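Local coordinates for nuclear fusion protein BIK1 (Saccharomyces cerevisiae, PDB 6FC6) that binds microtubules and kinesin and is required for nuclear fusion, chromosome disjunction and nuclear segregation in mitosis, the chain here being its N-terminal CAP-Gly domain, at residues G35-V40 with F69-K74; R5-I10 with K25-V30; L43-K48 with Y63-L68. All blocks are in the same frame, centred on the assembly; numbering follows the deposited sequence.

In the fold
The chain starts with helix 4-7, and contact 2 closes the first loop by laying residues 5-10 on residues 25-30, a loop that holds strand 13-16 and most of strand 20-28. Strand 37-41 follows and pairs on one side with strand 20-28 and on the other with strand 67-71. That second pairing is contact 1, in series with contact 2 and touching it where Gly39 bonds to Lys25 and Tyr26. Contact 3, nested inside the loop that contact 1 closes, joins 43-48 to 63-68, whose last two residues open strand 67-71. Contacts 2 and 3 lie about 18 Å apart, centre to centre, on opposite sides of the domain.

Contact 1: G35-V40 with F69-K74; sequences GMFAGV and FIQLQK
With CG anti to the carbonyl carbon (chi1 -70°), the Phe37 ring lies beside the start of the partner segment, its CD2 4.1 Å from Phe69 CB and its CE2 3.9 Å from Gln71 CG. Leu72 takes the other course, CG anti to its backbone N (chi1 177°), and sets CD2 3.8 Å from Met36 CB. Between these side chains the backbones pair as antiparallel neighbours in the CAP-Gly sheet, the edge strand 67-71 against the inner strand 37-41. Ala38 and Ile70 form a hydrogen-bonded pair: Ala38 N to Ile70 O and Ile70 N to Ala38 O are both 2.8 Å. At the end of the strand Leu72 N gives a nearly straight bond to Met36 O at 2.9 Å, approaching from above the carbonyl plane, just where helix 72-81 begins. A water joins Met36 N to Gln73 OE1. Beyond Ala38, Val40 CG2 meets Ile70 CD1 at 4.1 Å, and both residues reach Ile16 of strand 13-16. The Phe37 ring also stands edge-to-face with an aromatic side chain of the bound peptide, while Phe69 meets the peptide backbone. An alanine at Phe37 is likely to leave Gln71 CG and that peptide ring without their aromatic partner, opening a gap beside Phe69.

Contact 2: R5-I10 with K25-V30; sequences RYQRKI and KYVGPV
A short N-terminal helix, 4-7, and the type I beta turn from Gln7 to Ile10 that follows it pack against strand 20-28 of the CAP-Gly sheet, and Val27 is the residue that all three contacting side chains of the N-terminal segment reach. Tyr6 brings its CB to 4.0 Å from Val27 CG1, while its ring leads off to Leu72, Ala76 and Ile79 of helix 72-81. The aliphatic part of Gln7 runs obliquely across the valine, CG 3.9 Å from Val27 CB. Ile10, at the end of the turn, lies along the strand backbone: CD1 is 4.0 Å from Tyr26 CA and 4.4 Å from Val27 CG2, and CG2 sits 4.0 Å from Lys25 O. The strand is irregular here, for Lys25 and Tyr26 together face Gly39 in a classic beta bulge. Val27 is thus touched by Tyr6, Gln7 and Ile10, and by Met3 outside the two segments. One polar bond joins the segments. The Gln7 chain is extended beyond CG (chi2 167°) and carries the amide to the strand, where NE2 donates to Val27 O at 3.1 Å; the oxygen lies 2° from the Gln7 amide plane, and the amide nitrogen is tilted 35° from the carbonyl plane.

Contact 3: L43-K48 with Y63-L68; sequences LANIGK and YPQSGL
The GKNDG signature of CAP-Gly domains begins here with Gly47 and Lys48, in the loop after strand 37-41, which packs on the type I beta turn from Tyr63 to Ser66. Asn45, the centre of an inverse gamma turn, reaches into the second turn with its side chain. Its CG, anti to the carbonyl carbon (chi1 -68°), directs OD1 to Gln65 N at 2.9 Å, and the donor is tilted 27° from the carbonyl plane of the amide. The same oxygen comes 3.3 Å from Tyr63 CB, and the amide and the tyrosine ring are turned 74° against each other. Further out on the ring, Leu43 O lies at its edge, near its plane and 3.5 Å from Tyr63 CE2. Further along, Gly47 N makes a weak bond to Gln65 O, whereas Lys48 N donates to Gly67 O at 2.8 Å. A side chain on Gly47 would collide with the carbonyl oxygens of Gln65 and Gly67. The Lys48 methylenes cross Leu68 obliquely, CG 3.7 Å from Leu68 CD1, and NZ goes on to hydrogen-bond the backbone of the bound peptide, which Leu68 also touches. Across the ends of the turn, Ser66 OG accepts from Tyr63 N and also bonds Asp41 at the end of strand 37-41, while Leu68 pairs with Val40, so the two loops meet just beyond the point where strands 37-41 and 67-71 pair.

Contact 1: G35-V40 with F69-K74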
ATOM      1  N   GLY A  35     -12.806   2.102   4.782  1.00 32.22           N
ATOM      2  CA  GLY A  35     -11.643   2.911   5.238  1.00 32.84           C
ATOM      3  C   GLY A  35     -10.620   3.149   4.152  1.00 32.70           C
ATOM      4  O   GLY A  35     -10.825   2.794   3.000  1.00 31.64           O
ATOM      5  N   MET A  36      -9.507   3.782   4.524  1.00 29.27           N
ATOM      6  CA  MET A  36      -8.489   4.147   3.602  1.00 27.11           C
ATOM      7  C   MET A  36      -7.391   3.107   3.687  1.00 24.46           C
ATOM      8  O   MET A  36      -7.207   2.487   4.689  1.00 23.45           O
ATOM      9  CB  MET A  36      -7.933   5.561   3.889  1.00 31.35           C
ATOM     10  CG  MET A  36      -8.964   6.695   3.740  1.00 32.90           C
ATOM     11  SD  MET A  36      -9.569   6.762   2.052  1.00 37.47           S
ATOM     12  CE  MET A  36     -10.749   8.112   1.901  1.00 50.00           C
ATOM     13  N   PHE A  37      -6.679   2.921   2.584  1.00 23.07           N
ATOM     14  CA  PHE A  37      -5.666   1.878   2.463  1.00 21.95           C
ATOM     15  C   PHE A  37      -4.395   2.426   1.852  1.00 21.88           C
ATOM     16  O   PHE A  37      -4.410   3.318   1.026  1.00 19.47           O
ATOM     17  CB  PHE A  37      -6.144   0.695   1.635  1.00 23.32           C
ATOM     18  CG  PHE A  37      -7.207  -0.110   2.315  1.00 23.69           C
ATOM     19  CD1 PHE A  37      -8.528   0.292   2.235  1.00 26.44           C
ATOM     20  CD2 PHE A  37      -6.893  -1.197   3.085  1.00 25.75           C
ATOM     21  CE1 PHE A  37      -9.504  -0.450   2.933  1.00 26.66           C
ATOM     22  CE2 PHE A  37      -7.850  -1.923   3.759  1.00 27.10           C
ATOM     23  CZ  PHE A  37      -9.154  -1.504   3.710  1.00 25.78           C
ATOM     24  N   ALA A  38      -3.270   1.834   2.250  1.00 20.06           N
ATOM     25  CA  ALA A  38      -2.028   2.052   1.531  1.00 20.50           C
ATOM     26  C   ALA A  38      -1.837   0.818   0.669  1.00 21.15           C
ATOM     27  O   ALA A  38      -1.914  -0.293   1.180  1.00 23.60           O
ATOM     28  CB  ALA A  38      -0.902   2.173   2.510  1.00 21.05           C
ATOM     29  N   GLY A  39      -1.572   0.997  -0.605  1.00 19.83           N
ATOM     30  CA  GLY A  39      -1.172  -0.072  -1.473  1.00 19.28           C
ATOM     31  C   GLY A  39       0.340  -0.007  -1.569  1.00 19.41           C
ATOM     32  O   GLY A  39       0.909   1.038  -1.946  1.00 20.02           O
ATOM     33  N   VAL A  40       0.985  -1.118  -1.220  1.00 20.05           N
ATOM     34  CA  VAL A  40       2.427  -1.198  -1.251  1.00 19.18           C
ATOM     35  C   VAL A  40       2.925  -2.348  -2.093  1.00 18.46           C
ATOM     36  O   VAL A  40       2.280  -3.360  -2.209  1.00 19.28           O
ATOM     37  CB  VAL A  40       3.048  -1.311   0.164  1.00 22.73           C
ATOM     38  CG1 VAL A  40       2.550  -0.258   1.112  1.00 22.79           C
ATOM     39  CG2 VAL A  40       2.768  -2.646   0.792  1.00 25.98           C
ATOM     40  N   PHE A  69      -2.630  -4.457   0.204  1.00 19.00           N
ATOM     41  CA  PHE A  69      -3.417  -3.346   0.712  1.00 19.71           C
ATOM     42  C   PHE A  69      -3.348  -3.410   2.220  1.00 20.61           C
ATOM     43  O   PHE A  69      -3.718  -4.428   2.770  1.00 23.33           O
ATOM     44  CB  PHE A  69      -4.873  -3.375   0.280  1.00 19.90           C
ATOM     45  CG  PHE A  69      -5.053  -3.115  -1.170  1.00 22.44           C
ATOM     46  CD1 PHE A  69      -4.928  -1.810  -1.675  1.00 23.07           C
ATOM     47  CD2 PHE A  69      -5.321  -4.150  -2.065  1.00 24.43           C
ATOM     48  CE1 PHE A  69      -5.060  -1.543  -3.023  1.00 23.25           C
ATOM     49  CE2 PHE A  69      -5.434  -3.883  -3.425  1.00 26.62           C
ATOM     50  CZ  PHE A  69      -5.316  -2.563  -3.909  1.00 25.80           C
ATOM     51  N   ILE A  70      -2.919  -2.338   2.885  1.00 21.34           N
ATOM     52  CA  ILE A  70      -2.834  -2.284   4.342  1.00 22.61           C
ATOM     53  C   ILE A  70      -3.687  -1.124   4.818  1.00 22.15           C
ATOM     54  O   ILE A  70      -3.627  -0.069   4.219  1.00 20.61           O
ATOM     55  CB  ILE A  70      -1.428  -2.020   4.809  1.00 26.11           C
ATOM     56  CG1 ILE A  70      -0.478  -3.080   4.242  1.00 31.02           C
ATOM     57  CG2 ILE A  70      -1.385  -2.052   6.372  1.00 30.57           C
ATOM     58  CD1 ILE A  70       0.998  -2.771   4.468  1.00 31.24           C
ATOM     59  N   GLN A  71      -4.420  -1.298   5.902  1.00 23.16           N
ATOM     60  CA  GLN A  71      -5.251  -0.192   6.438  1.00 24.88           C
ATOM     61  C   GLN A  71      -4.356   0.968   6.739  1.00 21.16           C
ATOM     62  O   GLN A  71      -3.282   0.799   7.347  1.00 23.39           O
ATOM     63  CB  GLN A  71      -5.933  -0.615   7.711  1.00 29.54           C
ATOM     64  CG  GLN A  71      -6.965  -1.705   7.508  1.00 35.14           C
ATOM     65  CD  GLN A  71      -7.704  -1.979   8.816  1.00 46.14           C
ATOM     66  OE1 GLN A  71      -7.156  -1.801   9.899  1.00 57.69           O
ATOM     67  NE2 GLN A  71      -8.942  -2.404   8.716  1.00 51.04           N
ATOM     68  N   LEU A  72      -4.696   2.108   6.181  1.00 20.20           N
ATOM     69  CA  LEU A  72      -3.840   3.271   6.246  1.00 22.78           C
ATOM     70  C   LEU A  72      -3.404   3.634   7.678  1.00 24.74           C
ATOM     71  O   LEU A  72      -2.269   4.065   7.889  1.00 23.38           O
ATOM     72  CB  LEU A  72      -4.498   4.440   5.568  1.00 24.41           C
ATOM     73  CG  LEU A  72      -3.747   5.763   5.619  1.00 25.12           C
ATOM     74  CD1 LEU A  72      -2.414   5.663   4.879  1.00 24.80           C
ATOM     75  CD2 LEU A  72      -4.612   6.876   5.048  1.00 25.81           C
ATOM     76  N   GLN A  73      -4.292   3.483   8.641  1.00 26.42           N
ATOM     77  CA  GLN A  73      -3.965   3.858  10.025  1.00 29.46           C
ATOM     78  C   GLN A  73      -2.798   3.079  10.575  1.00 29.77           C
ATOM     79  O   GLN A  73      -2.048   3.585  11.436  1.00 29.62           O
ATOM     80  CB  GLN A  73      -5.186   3.772  10.946  1.00 34.87           C
ATOM     81  CG  GLN A  73      -5.938   2.455  10.886  1.00 39.94           C
ATOM     82  CD  GLN A  73      -7.040   2.447   9.815  1.00 50.32           C
ATOM     83  OE1 GLN A  73      -7.013   3.176   8.791  1.00 43.37           O
ATOM     84  NE2 GLN A  73      -8.040   1.616  10.058  1.00 61.45           N
ATOM     85  N   LYS A  74      -2.604   1.843  10.085  1.00 28.44           N
ATOM     86  CA  LYS A  74      -1.491   1.023  10.536  1.00 29.16           C
ATOM     87  C   LYS A  74      -0.151   1.494  10.080  1.00 26.98           C
ATOM     88  O   LYS A  74       0.858   1.209  10.678  1.00 25.66           O
ATOM     89  CB  LYS A  74      -1.679  -0.434  10.087  1.00 37.24           C
ATOM     90  CG  LYS A  74      -2.897  -1.089  10.718  1.00 40.51           C
ATOM     91  CD  LYS A  74      -3.048  -2.472  10.161  1.00 48.16           C
ATOM     92  CE  LYS A  74      -4.360  -3.107  10.591  1.00 61.65           C
ATOM     93  NZ  LYS A  74      -4.599  -4.406   9.875  1.00 67.09           N
TER
HETATM   94  O   HOH W   1      -9.124   4.402   7.283  1.00 38.92           O

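Contact 2: R5-I10 with K25-V30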
ATOM      1  N   ARG A   5      -1.299  14.354   2.478  1.00 28.91           N
ATOM      2  CA  ARG A   5       0.101  14.253   3.026  1.00 30.72           C
ATOM      3  C   ARG A   5       0.716  12.844   2.713  1.00 30.25           C
ATOM      4  O   ARG A   5       1.896  12.720   2.430  1.00 31.01           O
ATOM      5  CB  ARG A   5       0.143  14.545   4.504  1.00 29.07           C
ATOM      6  CG  ARG A   5      -0.637  13.588   5.393  1.00 35.26           C
ATOM      7  CD  ARG A   5      -0.337  13.728   6.878  1.00 34.51           C
ATOM      8  NE  ARG A   5      -0.691  15.033   7.366  1.00 41.28           N
ATOM      9  CZ  ARG A   5       0.174  16.011   7.612  1.00 42.94           C
ATOM     10  NH1 ARG A   5       1.492  15.834   7.469  1.00 46.83           N
ATOM     11  NH2 ARG A   5      -0.291  17.165   8.027  1.00 45.31           N
ATOM     12  N   TYR A   6      -0.139  11.834   2.710  1.00 24.46           N
ATOM     13  CA  TYR A   6       0.286  10.480   2.359  1.00 24.89           C
ATOM     14  C   TYR A   6       0.466  10.284   0.852  1.00 27.80           C
ATOM     15  O   TYR A   6       1.411   9.593   0.388  1.00 27.62           O
ATOM     16  CB  TYR A   6      -0.732   9.484   2.895  1.00 23.24           C
ATOM     17  CG  TYR A   6      -1.015   9.666   4.320  1.00 22.66           C
ATOM     18  CD1 TYR A   6       0.007   9.480   5.254  1.00 23.99           C
ATOM     19  CD2 TYR A   6      -2.223  10.153   4.759  1.00 26.14           C
ATOM     20  CE1 TYR A   6      -0.188   9.701   6.607  1.00 24.66           C
ATOM     21  CE2 TYR A   6      -2.433  10.385   6.123  1.00 28.37           C
ATOM     22  CZ  TYR A   6      -1.416  10.166   7.024  1.00 27.71           C
ATOM     23  OH  TYR A   6      -1.620  10.414   8.368  1.00 28.00           O
ATOM     24  N   GLN A   7      -0.412  10.900   0.079  1.00 27.72           N
ATOM     25  CA  GLN A   7      -0.289  10.877  -1.402  1.00 30.49           C
ATOM     26  C   GLN A   7       0.970  11.502  -1.932  1.00 32.88           C
ATOM     27  O   GLN A   7       1.559  11.010  -2.907  1.00 31.63           O
ATOM     28  CB  GLN A   7      -1.531  11.448  -2.064  1.00 31.46           C
ATOM     29  CG  GLN A   7      -2.597  10.384  -2.051  1.00 38.11           C
ATOM     30  CD  GLN A   7      -3.952  10.908  -2.383  1.00 41.40           C
ATOM     31  OE1 GLN A   7      -4.116  12.092  -2.569  1.00 41.96           O
ATOM     32  NE2 GLN A   7      -4.950  10.015  -2.431  1.00 38.20           N
ATOM     33  N   ARG A   8       1.456  12.507  -1.231  1.00 31.72           N
ATOM     34  CA  ARG A   8       2.726  13.124  -1.600  1.00 31.98           C
ATOM     35  C   ARG A   8       3.908  12.234  -1.424  1.00 30.12           C
ATOM     36  O   ARG A   8       4.969  12.566  -1.884  1.00 29.22           O
ATOM     37  CB  ARG A   8       2.974  14.425  -0.778  1.00 36.87           C
ATOM     38  CG  ARG A   8       2.048  15.566  -1.189  1.00 43.33           C
ATOM     39  CD  ARG A   8       2.510  16.905  -0.575  1.00 50.01           C
ATOM     40  NE  ARG A   8       2.128  17.036   0.845  1.00 49.60           N
ATOM     41  CZ  ARG A   8       0.949  17.522   1.281  1.00 50.31           C
ATOM     42  NH1 ARG A   8       0.716  17.622   2.571  1.00 52.92           N
ATOM     43  NH2 ARG A   8      -0.010  17.915   0.448  1.00 50.83           N
ATOM     44  N   LYS A   9       3.759  11.127  -0.704  1.00 26.89           N
ATOM     45  CA  LYS A   9       4.868  10.232  -0.456  1.00 27.73           C
ATOM     46  C   LYS A   9       4.847   8.987  -1.322  1.00 27.85           C
ATOM     47  O   LYS A   9       5.669   8.080  -1.091  1.00 27.47           O
ATOM     48  CB  LYS A   9       4.847   9.819   1.026  1.00 32.52           C
ATOM     49  CG  LYS A   9       5.015  10.976   2.009  1.00 33.41           C
ATOM     50  CD  LYS A   9       6.431  11.482   1.994  1.00 37.95           C
ATOM     51  CE  LYS A   9       6.624  12.533   3.066  1.00 40.71           C
ATOM     52  NZ  LYS A   9       6.709  11.956   4.432  1.00 48.31           N
ATOM     53  N   ILE A  10       3.928   8.921  -2.300  1.00 23.78           N
ATOM     54  CA  ILE A  10       3.897   7.808  -3.221  1.00 26.33           C
ATOM     55  C   ILE A  10       5.226   7.668  -3.935  1.00 28.33           C
ATOM     56  O   ILE A  10       5.747   8.618  -4.499  1.00 31.13           O
ATOM     57  CB  ILE A  10       2.663   7.868  -4.156  1.00 26.76           C
ATOM     58  CG1 ILE A  10       1.464   7.309  -3.382  1.00 27.73           C
ATOM     59  CG2 ILE A  10       2.910   7.079  -5.432  1.00 29.61           C
ATOM     60  CD1 ILE A  10       0.161   7.627  -3.938  1.00 32.92           C
ATOM     61  N   LYS A  25       2.653   2.721  -3.188  1.00 19.12           N
ATOM     62  CA  LYS A  25       2.182   2.946  -4.556  1.00 22.29           C
ATOM     63  C   LYS A  25       0.769   3.540  -4.715  1.00 21.12           C
ATOM     64  O   LYS A  25       0.403   3.928  -5.819  1.00 20.57           O
ATOM     65  CB  LYS A  25       2.340   1.670  -5.376  1.00 23.28           C
ATOM     66  CG  LYS A  25       3.784   1.209  -5.277  1.00 29.93           C
ATOM     67  CD  LYS A  25       4.254   0.394  -6.420  1.00 36.64           C
ATOM     68  CE  LYS A  25       4.931   1.266  -7.420  1.00 39.40           C
ATOM     69  NZ  LYS A  25       5.171   0.424  -8.590  1.00 43.90           N
ATOM     70  N   TYR A  26      -0.021   3.506  -3.658  1.00 19.76           N
ATOM     71  CA  TYR A  26      -1.408   3.943  -3.740  1.00 20.24           C
ATOM     72  C   TYR A  26      -1.858   4.322  -2.374  1.00 22.35           C
ATOM     73  O   TYR A  26      -1.470   3.637  -1.380  1.00 18.75           O
ATOM     74  CB  TYR A  26      -2.318   2.803  -4.246  1.00 20.35           C
ATOM     75  CG  TYR A  26      -3.776   3.146  -4.206  1.00 20.14           C
ATOM     76  CD1 TYR A  26      -4.363   4.019  -5.161  1.00 19.54           C
ATOM     77  CD2 TYR A  26      -4.569   2.637  -3.252  1.00 20.55           C
ATOM     78  CE1 TYR A  26      -5.696   4.326  -5.087  1.00 20.53           C
ATOM     79  CE2 TYR A  26      -5.922   2.953  -3.200  1.00 18.74           C
ATOM     80  CZ  TYR A  26      -6.461   3.797  -4.129  1.00 20.46           C
ATOM     81  OH  TYR A  26      -7.846   4.056  -4.028  1.00 24.57           O
ATOM     82  N   VAL A  27      -2.668   5.390  -2.284  1.00 19.87           N
ATOM     83  CA  VAL A  27      -3.318   5.695  -1.047  1.00 19.87           C
ATOM     84  C   VAL A  27      -4.770   6.041  -1.334  1.00 21.72           C
ATOM     85  O   VAL A  27      -5.042   6.921  -2.099  1.00 23.02           O
ATOM     86  CB  VAL A  27      -2.593   6.886  -0.330  1.00 23.04           C
ATOM     87  CG1 VAL A  27      -3.404   7.250   0.905  1.00 24.18           C
ATOM     88  CG2 VAL A  27      -1.192   6.485   0.094  1.00 20.66           C
ATOM     89  N   GLY A  28      -5.699   5.366  -0.698  1.00 23.42           N
ATOM     90  CA  GLY A  28      -7.087   5.658  -0.937  1.00 25.25           C
ATOM     91  C   GLY A  28      -8.015   4.569  -0.550  1.00 24.99           C
ATOM     92  O   GLY A  28      -7.621   3.606   0.043  1.00 24.03           O
ATOM     93  N   PRO A  29      -9.310   4.728  -0.887  1.00 27.29           N
ATOM     94  CA  PRO A  29     -10.269   3.692  -0.641  1.00 26.44           C
ATOM     95  C   PRO A  29     -10.089   2.511  -1.639  1.00 24.80           C
ATOM     96  O   PRO A  29      -9.470   2.687  -2.692  1.00 28.70           O
ATOM     97  CB  PRO A  29     -11.592   4.389  -0.936  1.00 28.17           C
ATOM     98  CG  PRO A  29     -11.249   5.471  -1.921  1.00 29.72           C
ATOM     99  CD  PRO A  29      -9.834   5.803  -1.757  1.00 28.25           C
ATOM    100  N   VAL A  30     -10.657   1.385  -1.277  1.00 26.47           N
ATOM    101  CA  VAL A  30     -10.697   0.199  -2.111  1.00 29.83           C
ATOM    102  C   VAL A  30     -12.125  -0.226  -2.196  1.00 33.60           C
ATOM    103  O   VAL A  30     -12.760  -0.421  -1.155  1.00 32.55           O
ATOM    104  CB  VAL A  30      -9.793  -0.927  -1.561  1.00 28.10           C
ATOM    105  CG1 VAL A  30      -9.929  -2.168  -2.428  1.00 29.41           C
ATOM    106  CG2 VAL A  30      -8.336  -0.433  -1.551  1.00 26.95           C
TER

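Contact 3: L43-K48 with Y63-L68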
ATOM      1  N   LEU A  43       8.075  -6.092  -3.187  1.00 22.62           N
ATOM      2  CA  LEU A  43       9.202  -6.499  -4.026  1.00 25.01           C
ATOM      3  C   LEU A  43       9.658  -7.944  -3.842  1.00 24.33           C
ATOM      4  O   LEU A  43      10.806  -8.279  -4.106  1.00 23.07           O
ATOM      5  CB  LEU A  43      10.390  -5.561  -3.763  1.00 30.84           C
ATOM      6  CG  LEU A  43      10.059  -4.061  -3.827  1.00 37.85           C
ATOM      7  CD1 LEU A  43      11.276  -3.221  -3.468  1.00 40.57           C
ATOM      8  CD2 LEU A  43       9.582  -3.713  -5.215  1.00 37.10           C
ATOM      9  N   ALA A  44       8.712  -8.770  -3.419  1.00 23.04           N
ATOM     10  CA  ALA A  44       8.786 -10.171  -3.286  1.00 25.65           C
ATOM     11  C   ALA A  44       7.362 -10.681  -3.117  1.00 24.60           C
ATOM     12  O   ALA A  44       6.441  -9.929  -2.734  1.00 24.07           O
ATOM     13  CB  ALA A  44       9.630 -10.554  -2.066  1.00 26.20           C
ATOM     14  N   ASN A  45       7.175 -11.982  -3.363  1.00 21.46           N
ATOM     15  CA  ASN A  45       5.858 -12.560  -3.274  1.00 21.68           C
ATOM     16  C   ASN A  45       5.359 -12.864  -1.877  1.00 22.70           C
ATOM     17  O   ASN A  45       4.863 -13.963  -1.639  1.00 23.02           O
ATOM     18  CB  ASN A  45       5.772 -13.787  -4.146  1.00 22.05           C
ATOM     19  CG  ASN A  45       5.859 -13.462  -5.605  1.00 22.24           C
ATOM     20  OD1 ASN A  45       5.133 -12.569  -6.113  1.00 20.39           O
ATOM     21  ND2 ASN A  45       6.664 -14.202  -6.310  1.00 20.19           N
ATOM     22  N   ILE A  46       5.519 -11.906  -0.971  1.00 23.44           N
ATOM     23  CA  ILE A  46       5.031 -12.006   0.402  1.00 24.29           C
ATOM     24  C   ILE A  46       3.801 -11.123   0.629  1.00 25.57           C
ATOM     25  O   ILE A  46       3.335 -10.965   1.776  1.00 27.19           O
ATOM     26  CB  ILE A  46       6.129 -11.662   1.409  1.00 25.15           C
ATOM     27  CG1 ILE A  46       6.768 -10.306   1.084  1.00 27.73           C
ATOM     28  CG2 ILE A  46       7.215 -12.763   1.339  1.00 26.62           C
ATOM     29  CD1 ILE A  46       7.595  -9.733   2.200  1.00 29.41           C
ATOM     30  N   GLY A  47       3.267 -10.581  -0.449  1.00 23.81           N
ATOM     31  CA  GLY A  47       1.985  -9.876  -0.435  1.00 22.60           C
ATOM     32  C   GLY A  47       0.857 -10.778  -0.835  1.00 24.60           C
ATOM     33  O   GLY A  47       0.940 -11.955  -0.668  1.00 24.53           O
ATOM     34  N   LYS A  48      -0.214 -10.231  -1.351  1.00 23.83           N
ATOM     35  CA  LYS A  48      -1.415 -10.960  -1.688  1.00 24.22           C
ATOM     36  C   LYS A  48      -1.920 -10.754  -3.076  1.00 26.62           C
ATOM     37  O   LYS A  48      -2.851 -11.456  -3.467  1.00 30.26           O
ATOM     38  CB  LYS A  48      -2.546 -10.574  -0.704  1.00 26.52           C
ATOM     39  CG  LYS A  48      -2.258 -11.131   0.670  1.00 29.86           C
ATOM     40  CD  LYS A  48      -3.404 -10.948   1.639  1.00 34.44           C
ATOM     41  CE  LYS A  48      -3.098 -11.629   2.985  1.00 36.95           C
ATOM     42  NZ  LYS A  48      -4.223 -11.273   3.912  1.00 43.24           N
ATOM     43  N   TYR A  63       6.050  -8.172  -9.025  1.00 19.08           N
ATOM     44  CA  TYR A  63       5.735  -9.586  -9.073  1.00 20.12           C
ATOM     45  C   TYR A  63       4.270  -9.901  -8.811  1.00 19.53           C
ATOM     46  O   TYR A  63       3.554  -9.052  -8.307  1.00 20.03           O
ATOM     47  CB  TYR A  63       6.631 -10.388  -8.079  1.00 19.89           C
ATOM     48  CG  TYR A  63       8.112 -10.071  -8.268  1.00 20.80           C
ATOM     49  CD1 TYR A  63       8.793 -10.513  -9.417  1.00 21.36           C
ATOM     50  CD2 TYR A  63       8.781  -9.291  -7.340  1.00 22.54           C
ATOM     51  CE1 TYR A  63      10.135 -10.253  -9.600  1.00 22.89           C
ATOM     52  CE2 TYR A  63      10.145  -8.974  -7.495  1.00 22.76           C
ATOM     53  CZ  TYR A  63      10.796  -9.441  -8.637  1.00 24.43           C
ATOM     54  OH  TYR A  63      12.075  -9.132  -8.814  1.00 31.90           O
ATOM     55  N   PRO A  64       3.818 -11.096  -9.199  1.00 20.58           N
ATOM     56  CA  PRO A  64       2.362 -11.379  -9.169  1.00 20.21           C
ATOM     57  C   PRO A  64       1.718 -11.330  -7.828  1.00 20.17           C
ATOM     58  O   PRO A  64       0.536 -11.048  -7.764  1.00 19.70           O
ATOM     59  CB  PRO A  64       2.228 -12.794  -9.768  1.00 21.63           C
ATOM     60  CG  PRO A  64       3.480 -12.949 -10.634  1.00 22.78           C
ATOM     61  CD  PRO A  64       4.564 -12.225  -9.817  1.00 20.59           C
ATOM     62  N   GLN A  65       2.473 -11.569  -6.759  1.00 20.22           N
ATOM     63  CA  GLN A  65       1.962 -11.440  -5.415  1.00 21.22           C
ATOM     64  C   GLN A  65       2.722 -10.517  -4.526  1.00 20.37           C
ATOM     65  O   GLN A  65       2.733 -10.716  -3.289  1.00 20.45           O
ATOM     66  CB  GLN A  65       1.788 -12.850  -4.752  1.00 24.07           C
ATOM     67  CG  GLN A  65       0.542 -13.605  -5.285  1.00 30.91           C
ATOM     68  CD  GLN A  65       0.814 -14.428  -6.544  1.00 41.44           C
ATOM     69  OE1 GLN A  65       0.012 -14.465  -7.517  1.00 45.96           O
ATOM     70  NE2 GLN A  65       1.933 -15.127  -6.536  1.00 46.05           N
ATOM     71  N   SER A  66       3.369  -9.491  -5.076  1.00 18.03           N
ATOM     72  CA  SER A  66       4.114  -8.586  -4.234  1.00 18.47           C
ATOM     73  C   SER A  66       3.309  -7.400  -3.751  1.00 19.70           C
ATOM     74  O   SER A  66       3.813  -6.586  -2.980  1.00 19.66           O
ATOM     75  CB  SER A  66       5.398  -8.092  -4.927  1.00 20.90           C
ATOM     76  OG  SER A  66       5.118  -7.314  -6.065  1.00 20.29           O
ATOM     77  N   GLY A  67       2.076  -7.289  -4.208  1.00 18.01           N
ATOM     78  CA  GLY A  67       1.261  -6.154  -3.788  1.00 18.46           C
ATOM     79  C   GLY A  67       0.439  -6.475  -2.564  1.00 18.29           C
ATOM     80  O   GLY A  67       0.054  -7.638  -2.352  1.00 17.93           O
ATOM     81  N   LEU A  68       0.217  -5.458  -1.728  1.00 17.78           N
ATOM     82  CA  LEU A  68      -0.612  -5.639  -0.512  1.00 17.09           C
ATOM     83  C   LEU A  68      -1.355  -4.339  -0.146  1.00 18.17           C
ATOM     84  O   LEU A  68      -0.778  -3.242  -0.263  1.00 19.16           O
ATOM     85  CB  LEU A  68       0.296  -6.014   0.636  1.00 18.68           C
ATOM     86  CG  LEU A  68      -0.361  -6.400   1.957  1.00 22.06           C
ATOM     87  CD1 LEU A  68      -1.090  -7.756   1.783  1.00 25.84           C
ATOM     88  CD2 LEU A  68       0.683  -6.476   3.053  1.00 22.86           C
TER